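Local coordinates for alpha-L-rhamnosidase (Aspergillus terreus, PDB 6GSZ), which probably releases terminal non-reducing alpha-L-rhamnose residues from alpha-L-rhamnosides by hydrolysis, at residues 602-607 with 665-670; 661-666 with 703-708. One frame throughout, in Å; residues are numbered along the deposited sequence. Where two conformers were deposited one is given.

Interaction 1. Residues 602-607 with 665-670; sequences SDAYLL and FDLFPS. With CA (calcium ion), chain Q; MAN (alpha-D-mannopyranose), chain C.
The rings of Y605 and F665 meet edge to face. The edge of F665 points at one face of Y605, with CZ of F665 about 4.0 Å above the centre of that ring. The planes stand at 82° and the centroids are 5.2 Å apart. The F665 ring also stacks with H608, further along helix 598-619. CB of A604 lies at the edge of the F665 ring, in its plane, 3.9 Å from F665 CD2. The carbonyl O of A604 approaches the same ring obliquely, 3.3 Å from F665 CD2. F665 reaches helix 598-619 because its CG lies beside its own backbone N and anti to the carbonyl carbon (chi1 -61°). L667 adds a second foothold on the helix. Its CD1 packs on A604, and its CD2 touches CB and CG of L607, with CD2 to L607 CG at 4.0 Å. The Y605 hydroxyl is held outside the contact, by A697 O and H700.

D666 O binds a calcium ion directly at 2.3 Å, as do O2 and O3 of a glycan mannose. F665 O and F668 O accept from metal-bound waters, and F668 O also from mannose O4, at 3.2 Å. The chemistry is thus split: F665 and L667 pack on buried residues of helix 598-619 by apolar contact, while nearby backbone oxygens meet the calcium, its waters and the sugar.

Interaction 2. Residues 661-666 with 703-708; sequences LPLYFD and GHTLSK. With CA (calcium ion), chain Q; MAN (alpha-D-mannopyranose), chain C.
Several oxygens of 661-666 gather round the ammonium group of K708. Its NZ forms a salt bridge with D666, 2.8 Å to OD1 and 3.0 Å to OD2. NZ also approaches two backbone carbonyls, 3.0 Å to Y664 O and 3.4 Å to L663 O. The four oxygens must share three N-H hydrogens, and all these bonds are weak, none well aimed. A water donates to Y664 O and sits over the centre of one face of the Y664 ring. The lysine chain is extended throughout, with CG anti to the backbone N (chi1 174°), and this carries NZ across to the end of helix 656-664. Carbonyls at a helix C-terminus and a carboxylate together would probably favour the charged amine.

Further back, the two helices pack closely, with the CA atoms of Y664 and T705 5.3 Å apart. T705 splits its branches between two neighbours. Its CG2 lies 3.6 Å from L663 CB, while OG1 lies 3.4 Å from Y664 CB. That hydroxyl is hydrogen-bonded to L701 O in its own helix. The side chains of Y664 and H704 lie side by side and point the same way, Y664 CE1 3.8 Å from H704 CB. The Y664 hydroxyl bonds to R479, and H704 NE2 to S769.

D666 has positive phi (61°) and ends helix 656-664 in a Schellman motif. K708, from the last turn of helix 699-708, adds its charge to this C-terminus. The contact joins two helices of the catalytic domain, which in this six-hairpin glycosidase family is an (alpha/alpha)6 barrel.

In the fold
Interactions 1 and 2 lie 11 Å apart, centre to centre, and share F665 and D666. F665 turns to helix 598-619 in interaction 1, whereas the D666 carboxylate turns to helix 699-708 in interaction 2 and its carbonyl to calcium. L667 N probably donates to P662 O at 2.9 Å, the long bond of the Schellman motif, so the turn that ends helix 656-664 also sets L667 against helix 598-619. F668 packs on P662 and L663, with F668 CE2 3.7 Å from L663 CD2. L661 CD2 lies 3.8 Å from Y605 CE1. The calcium joins this helix end to the mannose of a protein-attached glycan, a site distinct from the glucose-binding pocket.

Interaction 1. Residues 602-607 with 665-670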
loop_
_atom_site.group_PDB
_atom_site.type_symbol
_atom_site.label_atom_id
_atom_site.label_comp_id
_atom_site.label_asym_id
_atom_site.label_seq_id
_atom_site.Cartn_x
_atom_site.Cartn_y
_atom_site.Cartn_z
ATOM N N SER A 602 26.159 2.543 -0.173
ATOM C CA SER A 602 25.694 2.731 -1.538
ATOM C C SER A 602 26.244 1.666 -2.497
ATOM O O SER A 602 25.541 1.158 -3.372
ATOM C CB SER A 602 26.031 4.142 -1.997
ATOM O OG SER A 602 25.310 5.137 -1.269
ATOM N N ASP A 603 27.545 1.402 -2.368
ATOM C CA ASP A 603 28.174 0.417 -3.235
ATOM C C ASP A 603 27.620 -0.977 -2.975
ATOM O O ASP A 603 27.436 -1.752 -3.960
ATOM C CB ASP A 603 29.683 0.418 -3.016
ATOM C CG ASP A 603 30.404 1.627 -3.596
ATOM O OD1 ASP A 603 29.782 2.376 -4.413
ATOM O OD2 ASP A 603 31.606 1.821 -3.238
ATOM N N ALA A 604 27.315 -1.275 -1.709
ATOM C CA ALA A 604 26.697 -2.585 -1.399
ATOM C C ALA A 604 25.363 -2.710 -2.143
ATOM O O ALA A 604 25.095 -3.743 -2.778
ATOM C CB ALA A 604 26.535 -2.770 0.075
ATOM N N TYR A 605 24.542 -1.637 -2.076
ATOM C CA TYR A 605 23.267 -1.660 -2.757
ATOM C C TYR A 605 23.382 -1.633 -4.303
ATOM O O TYR A 605 22.516 -2.194 -5.000
ATOM C CB TYR A 605 22.345 -0.553 -2.244
ATOM C CG TYR A 605 21.539 -0.966 -1.049
ATOM C CD1 TYR A 605 22.050 -0.866 0.241
ATOM C CD2 TYR A 605 20.271 -1.498 -1.203
ATOM C CE1 TYR A 605 21.306 -1.226 1.351
ATOM C CE2 TYR A 605 19.523 -1.882 -0.096
ATOM C CZ TYR A 605 20.036 -1.750 1.186
ATOM O OH TYR A 605 19.278 -2.145 2.272
ATOM N N LEU A 606 24.461 -1.028 -4.834
ATOM C CA LEU A 606 24.737 -1.101 -6.275
ATOM C C LEU A 606 24.979 -2.564 -6.679
ATOM O O LEU A 606 24.444 -3.010 -7.691
ATOM C CB LEU A 606 25.929 -0.200 -6.626
ATOM C CG LEU A 606 26.624 -0.497 -7.956
ATOM C CD1 LEU A 606 25.687 -0.305 -9.126
ATOM C CD2 LEU A 606 27.884 0.334 -8.118
ATOM N N LEU A 607 25.798 -3.274 -5.908
ATOM C CA LEU A 607 26.034 -4.684 -6.190
ATOM C C LEU A 607 24.708 -5.465 -6.109
ATOM O O LEU A 607 24.421 -6.290 -6.956
ATOM C CB LEU A 607 27.063 -5.235 -5.206
ATOM C CG LEU A 607 28.527 -5.180 -5.626
ATOM C CD1 LEU A 607 28.771 -6.049 -6.822
ATOM C CD2 LEU A 607 29.031 -3.824 -5.930
ATOM N N PHE A 665 24.548 -9.667 0.955
ATOM C CA PHE A 665 24.785 -9.511 -0.471
ATOM C C PHE A 665 25.943 -10.390 -0.989
ATOM O O PHE A 665 26.251 -10.356 -2.183
ATOM C CB PHE A 665 25.009 -8.035 -0.822
ATOM C CG PHE A 665 23.856 -7.087 -0.527
ATOM C CD1 PHE A 665 22.537 -7.502 -0.443
ATOM C CD2 PHE A 665 24.134 -5.755 -0.318
ATOM C CE1 PHE A 665 21.514 -6.598 -0.184
ATOM C CE2 PHE A 665 23.128 -4.851 -0.035
ATOM C CZ PHE A 665 21.827 -5.282 0.035
ATOM N N ASP A 666 26.565 -11.162 -0.090
ATOM C CA ASP A 666 27.600 -12.180 -0.433
ATOM C C ASP A 666 28.805 -11.510 -1.119
ATOM O O ASP A 666 29.248 -11.905 -2.203
ATOM C CB ASP A 666 27.009 -13.318 -1.274
ATOM C CG ASP A 666 25.967 -14.154 -0.569
ATOM O OD1 ASP A 666 26.238 -14.601 0.568
ATOM O OD2 ASP A 666 24.910 -14.404 -1.179
ATOM N N LEU A 667 29.376 -10.498 -0.452
ATOM C CA LEU A 667 30.432 -9.672 -1.042
ATOM C C LEU A 667 31.835 -9.978 -0.479
ATOM O O LEU A 667 32.784 -9.357 -0.915
ATOM C CB LEU A 667 30.108 -8.183 -0.815
ATOM C CG LEU A 667 28.779 -7.728 -1.423
ATOM C CD1 LEU A 667 28.547 -6.243 -1.210
ATOM C CD2 LEU A 667 28.721 -8.057 -2.905
ATOM N N PHE A 668 31.961 -10.942 0.444
ATOM C CA PHE A 668 33.286 -11.324 0.974
ATOM C C PHE A 668 33.965 -12.213 -0.055
ATOM O O PHE A 668 33.299 -12.889 -0.836
ATOM C CB PHE A 668 33.175 -12.019 2.337
ATOM C CG PHE A 668 32.851 -11.069 3.455
ATOM C CD1 PHE A 668 33.845 -10.367 4.110
ATOM C CD2 PHE A 668 31.528 -10.822 3.807
ATOM C CE1 PHE A 668 33.532 -9.431 5.085
ATOM C CE2 PHE A 668 31.234 -9.898 4.793
ATOM C CZ PHE A 668 32.231 -9.235 5.456
ATOM N N PRO A 669 35.306 -12.208 -0.114
ATOM C CA PRO A 669 36.013 -13.038 -1.090
ATOM C C PRO A 669 36.032 -14.543 -0.814
ATOM O O PRO A 669 36.443 -15.286 -1.681
ATOM C CB PRO A 669 37.431 -12.459 -1.071
ATOM C CG PRO A 669 37.595 -11.840 0.273
ATOM C CD PRO A 669 36.208 -11.351 0.673
ATOM N N SER A 670 35.592 -14.967 0.365
ATOM C CA SER A 670 35.556 -16.382 0.671
ATOM C C SER A 670 34.478 -16.656 1.712
ATOM O O SER A 670 34.100 -15.769 2.495
ATOM C CB SER A 670 36.892 -16.885 1.190
ATOM O OG SER A 670 37.117 -16.485 2.519
HETATM CA CA CA Q . 29.441 -12.822 -4.334
HETATM C C1 MAN C . 29.026 -17.316 -3.575
HETATM C C2 MAN C . 29.307 -16.015 -4.356
HETATM C C3 MAN C . 30.795 -15.659 -4.067
HETATM C C4 MAN C . 31.140 -15.698 -2.559
HETATM C C5 MAN C . 30.713 -17.030 -1.930
HETATM C C6 MAN C . 31.036 -17.144 -0.432
HETATM O O2 MAN C . 28.331 -14.908 -4.138
HETATM O O3 MAN C . 31.128 -14.389 -4.687
HETATM O O4 MAN C . 32.554 -15.586 -2.295
HETATM O O5 MAN C . 29.314 -17.186 -2.166
HETATM O O6 MAN C . 30.615 -15.982 0.297
HETATM O O HOH W 1 27.241 -12.092 -4.291
HETATM O O HOH W 2 31.870 -12.279 -3.162
HETATM O O HOH W 3 28.574 -13.719 -6.455
HETATM O O HOH W 4 30.061 -11.491 -5.771
#

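Interaction 2. Residues 661-666 with 703-708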
loop_
_atom_site.group_PDB
_atom_site.type_symbol
_atom_site.label_atom_id
_atom_site.label_comp_id
_atom_site.label_asym_id
_atom_site.label_seq_id
_atom_site.Cartn_x
_atom_site.Cartn_y
_atom_site.Cartn_z
ATOM N N LEU A 661 25.295 -5.789 5.442
ATOM C CA LEU A 661 25.137 -5.667 3.977
ATOM C C LEU A 661 26.053 -6.602 3.190
ATOM O O LEU A 661 25.538 -7.336 2.322
ATOM C CB LEU A 661 25.256 -4.210 3.530
ATOM C CG LEU A 661 24.248 -3.243 4.124
ATOM C CD1 LEU A 661 24.459 -1.845 3.576
ATOM C CD2 LEU A 661 22.819 -3.710 3.866
ATOM N N PRO A 662 27.392 -6.593 3.395
ATOM C CA PRO A 662 28.204 -7.541 2.641
ATOM C C PRO A 662 27.917 -9.019 2.979
ATOM O O PRO A 662 28.099 -9.852 2.124
ATOM C CB PRO A 662 29.634 -7.105 2.975
ATOM C CG PRO A 662 29.501 -6.467 4.337
ATOM C CD PRO A 662 28.202 -5.704 4.257
ATOM N N LEU A 663 27.417 -9.313 4.180
ATOM C CA LEU A 663 27.001 -10.662 4.498
ATOM C C LEU A 663 25.765 -11.054 3.688
ATOM O O LEU A 663 25.727 -12.116 3.064
ATOM C CB LEU A 663 26.742 -10.797 5.997
ATOM C CG LEU A 663 28.008 -10.825 6.863
ATOM C CD1 LEU A 663 27.642 -10.698 8.338
ATOM C CD2 LEU A 663 28.804 -12.092 6.610
ATOM N N TYR A 664 24.737 -10.207 3.664
ATOM C CA TYR A 664 23.506 -10.591 2.971
ATOM C C TYR A 664 23.718 -10.605 1.450
ATOM O O TYR A 664 23.111 -11.427 0.726
ATOM C CB TYR A 664 22.368 -9.627 3.322
ATOM C CG TYR A 664 21.023 -10.181 2.974
ATOM C CD1 TYR A 664 20.494 -11.226 3.695
ATOM C CD2 TYR A 664 20.324 -9.715 1.874
ATOM C CE1 TYR A 664 19.283 -11.793 3.342
ATOM C CE2 TYR A 664 19.110 -10.267 1.507
ATOM C CZ TYR A 664 18.580 -11.299 2.265
ATOM O OH TYR A 664 17.411 -11.901 1.941
ATOM N N PHE A 665 24.548 -9.667 0.955
ATOM C CA PHE A 665 24.785 -9.511 -0.471
ATOM C C PHE A 665 25.943 -10.390 -0.989
ATOM O O PHE A 665 26.251 -10.356 -2.183
ATOM C CB PHE A 665 25.009 -8.035 -0.822
ATOM C CG PHE A 665 23.856 -7.087 -0.527
ATOM C CD1 PHE A 665 22.537 -7.502 -0.443
ATOM C CD2 PHE A 665 24.134 -5.755 -0.318
ATOM C CE1 PHE A 665 21.514 -6.598 -0.184
ATOM C CE2 PHE A 665 23.128 -4.851 -0.035
ATOM C CZ PHE A 665 21.827 -5.282 0.035
ATOM N N ASP A 666 26.565 -11.162 -0.090
ATOM C CA ASP A 666 27.600 -12.180 -0.433
ATOM C C ASP A 666 28.805 -11.510 -1.119
ATOM O O ASP A 666 29.248 -11.905 -2.203
ATOM C CB ASP A 666 27.009 -13.318 -1.274
ATOM C CG ASP A 666 25.967 -14.154 -0.569
ATOM O OD1 ASP A 666 26.238 -14.601 0.568
ATOM O OD2 ASP A 666 24.910 -14.404 -1.179
ATOM N N GLY A 703 17.699 -9.353 10.502
ATOM C CA GLY A 703 17.289 -10.662 10.969
ATOM C C GLY A 703 17.574 -11.733 9.940
ATOM O O GLY A 703 18.022 -12.838 10.284
ATOM N N HIS A 704 17.310 -11.444 8.670
ATOM C CA HIS A 704 17.528 -12.407 7.605
ATOM C C HIS A 704 19.009 -12.712 7.456
ATOM O O HIS A 704 19.377 -13.857 7.131
ATOM C CB HIS A 704 16.941 -11.938 6.282
ATOM C CG HIS A 704 15.469 -11.804 6.365
ATOM N ND1 HIS A 704 14.652 -12.885 6.609
ATOM C CD2 HIS A 704 14.667 -10.718 6.302
ATOM C CE1 HIS A 704 13.390 -12.471 6.658
ATOM N NE2 HIS A 704 13.380 -11.141 6.492
ATOM N N THR A 705 19.865 -11.726 7.705
ATOM C CA THR A 705 21.289 -11.898 7.591
ATOM C C THR A 705 21.753 -12.845 8.700
ATOM O O THR A 705 22.545 -13.793 8.474
ATOM C CB THR A 705 22.042 -10.567 7.676
ATOM O OG1 THR A 705 21.634 -9.710 6.601
ATOM C CG2 THR A 705 23.541 -10.761 7.630
ATOM N N LEU A 706 21.296 -12.602 9.937
ATOM C CA LEU A 706 21.718 -13.420 11.056
ATOM C C LEU A 706 21.229 -14.851 10.851
ATOM O O LEU A 706 21.992 -15.820 11.058
ATOM C CB LEU A 706 21.221 -12.813 12.377
ATOM C CG LEU A 706 21.964 -11.553 12.803
ATOM C CD1 LEU A 706 21.151 -10.797 13.834
ATOM C CD2 LEU A 706 23.338 -11.898 13.349
ATOM N N SER A 707 19.993 -15.041 10.422
ATOM C CA SER A 707 19.460 -16.389 10.186
ATOM C C SER A 707 20.211 -17.089 9.044
ATOM O O SER A 707 20.451 -18.294 9.117
ATOM C CB SER A 707 17.973 -16.339 9.909
ATOM O OG SER A 707 17.278 -15.894 11.066
ATOM N N LYS A 708 20.626 -16.370 8.004
ATOM C CA LYS A 708 21.368 -16.924 6.867
ATOM C C LYS A 708 22.642 -17.619 7.373
ATOM O O LYS A 708 23.050 -18.647 6.799
ATOM C CB LYS A 708 21.727 -15.794 5.893
ATOM C CG LYS A 708 22.630 -16.167 4.723
ATOM C CD LYS A 708 22.820 -15.001 3.778
ATOM C CE LYS A 708 23.715 -15.319 2.595
ATOM N NZ LYS A 708 23.584 -14.283 1.546
HETATM CA CA CA Q . 29.441 -12.822 -4.334
HETATM C C1 MAN C . 29.026 -17.316 -3.575
HETATM C C2 MAN C . 29.307 -16.015 -4.356
HETATM C C3 MAN C . 30.795 -15.659 -4.067
HETATM C C4 MAN C . 31.140 -15.698 -2.559
HETATM C C5 MAN C . 30.713 -17.030 -1.930
HETATM C C6 MAN C . 31.036 -17.144 -0.432
HETATM O O2 MAN C . 28.331 -14.908 -4.138
HETATM O O3 MAN C . 31.128 -14.389 -4.687
HETATM O O4 MAN C . 32.554 -15.586 -2.295
HETATM O O5 MAN C . 29.314 -17.186 -2.166
HETATM O O6 MAN C . 30.615 -15.982 0.297
HETATM O O HOH W 5 21.183 -13.674 0.968
HETATM O O HOH W 1 27.241 -12.092 -4.291
HETATM O O HOH W 3 28.574 -13.719 -6.455
HETATM O O HOH W 4 30.061 -11.491 -5.771
HETATM O O HOH W 2 31.870 -12.279 -3.162
#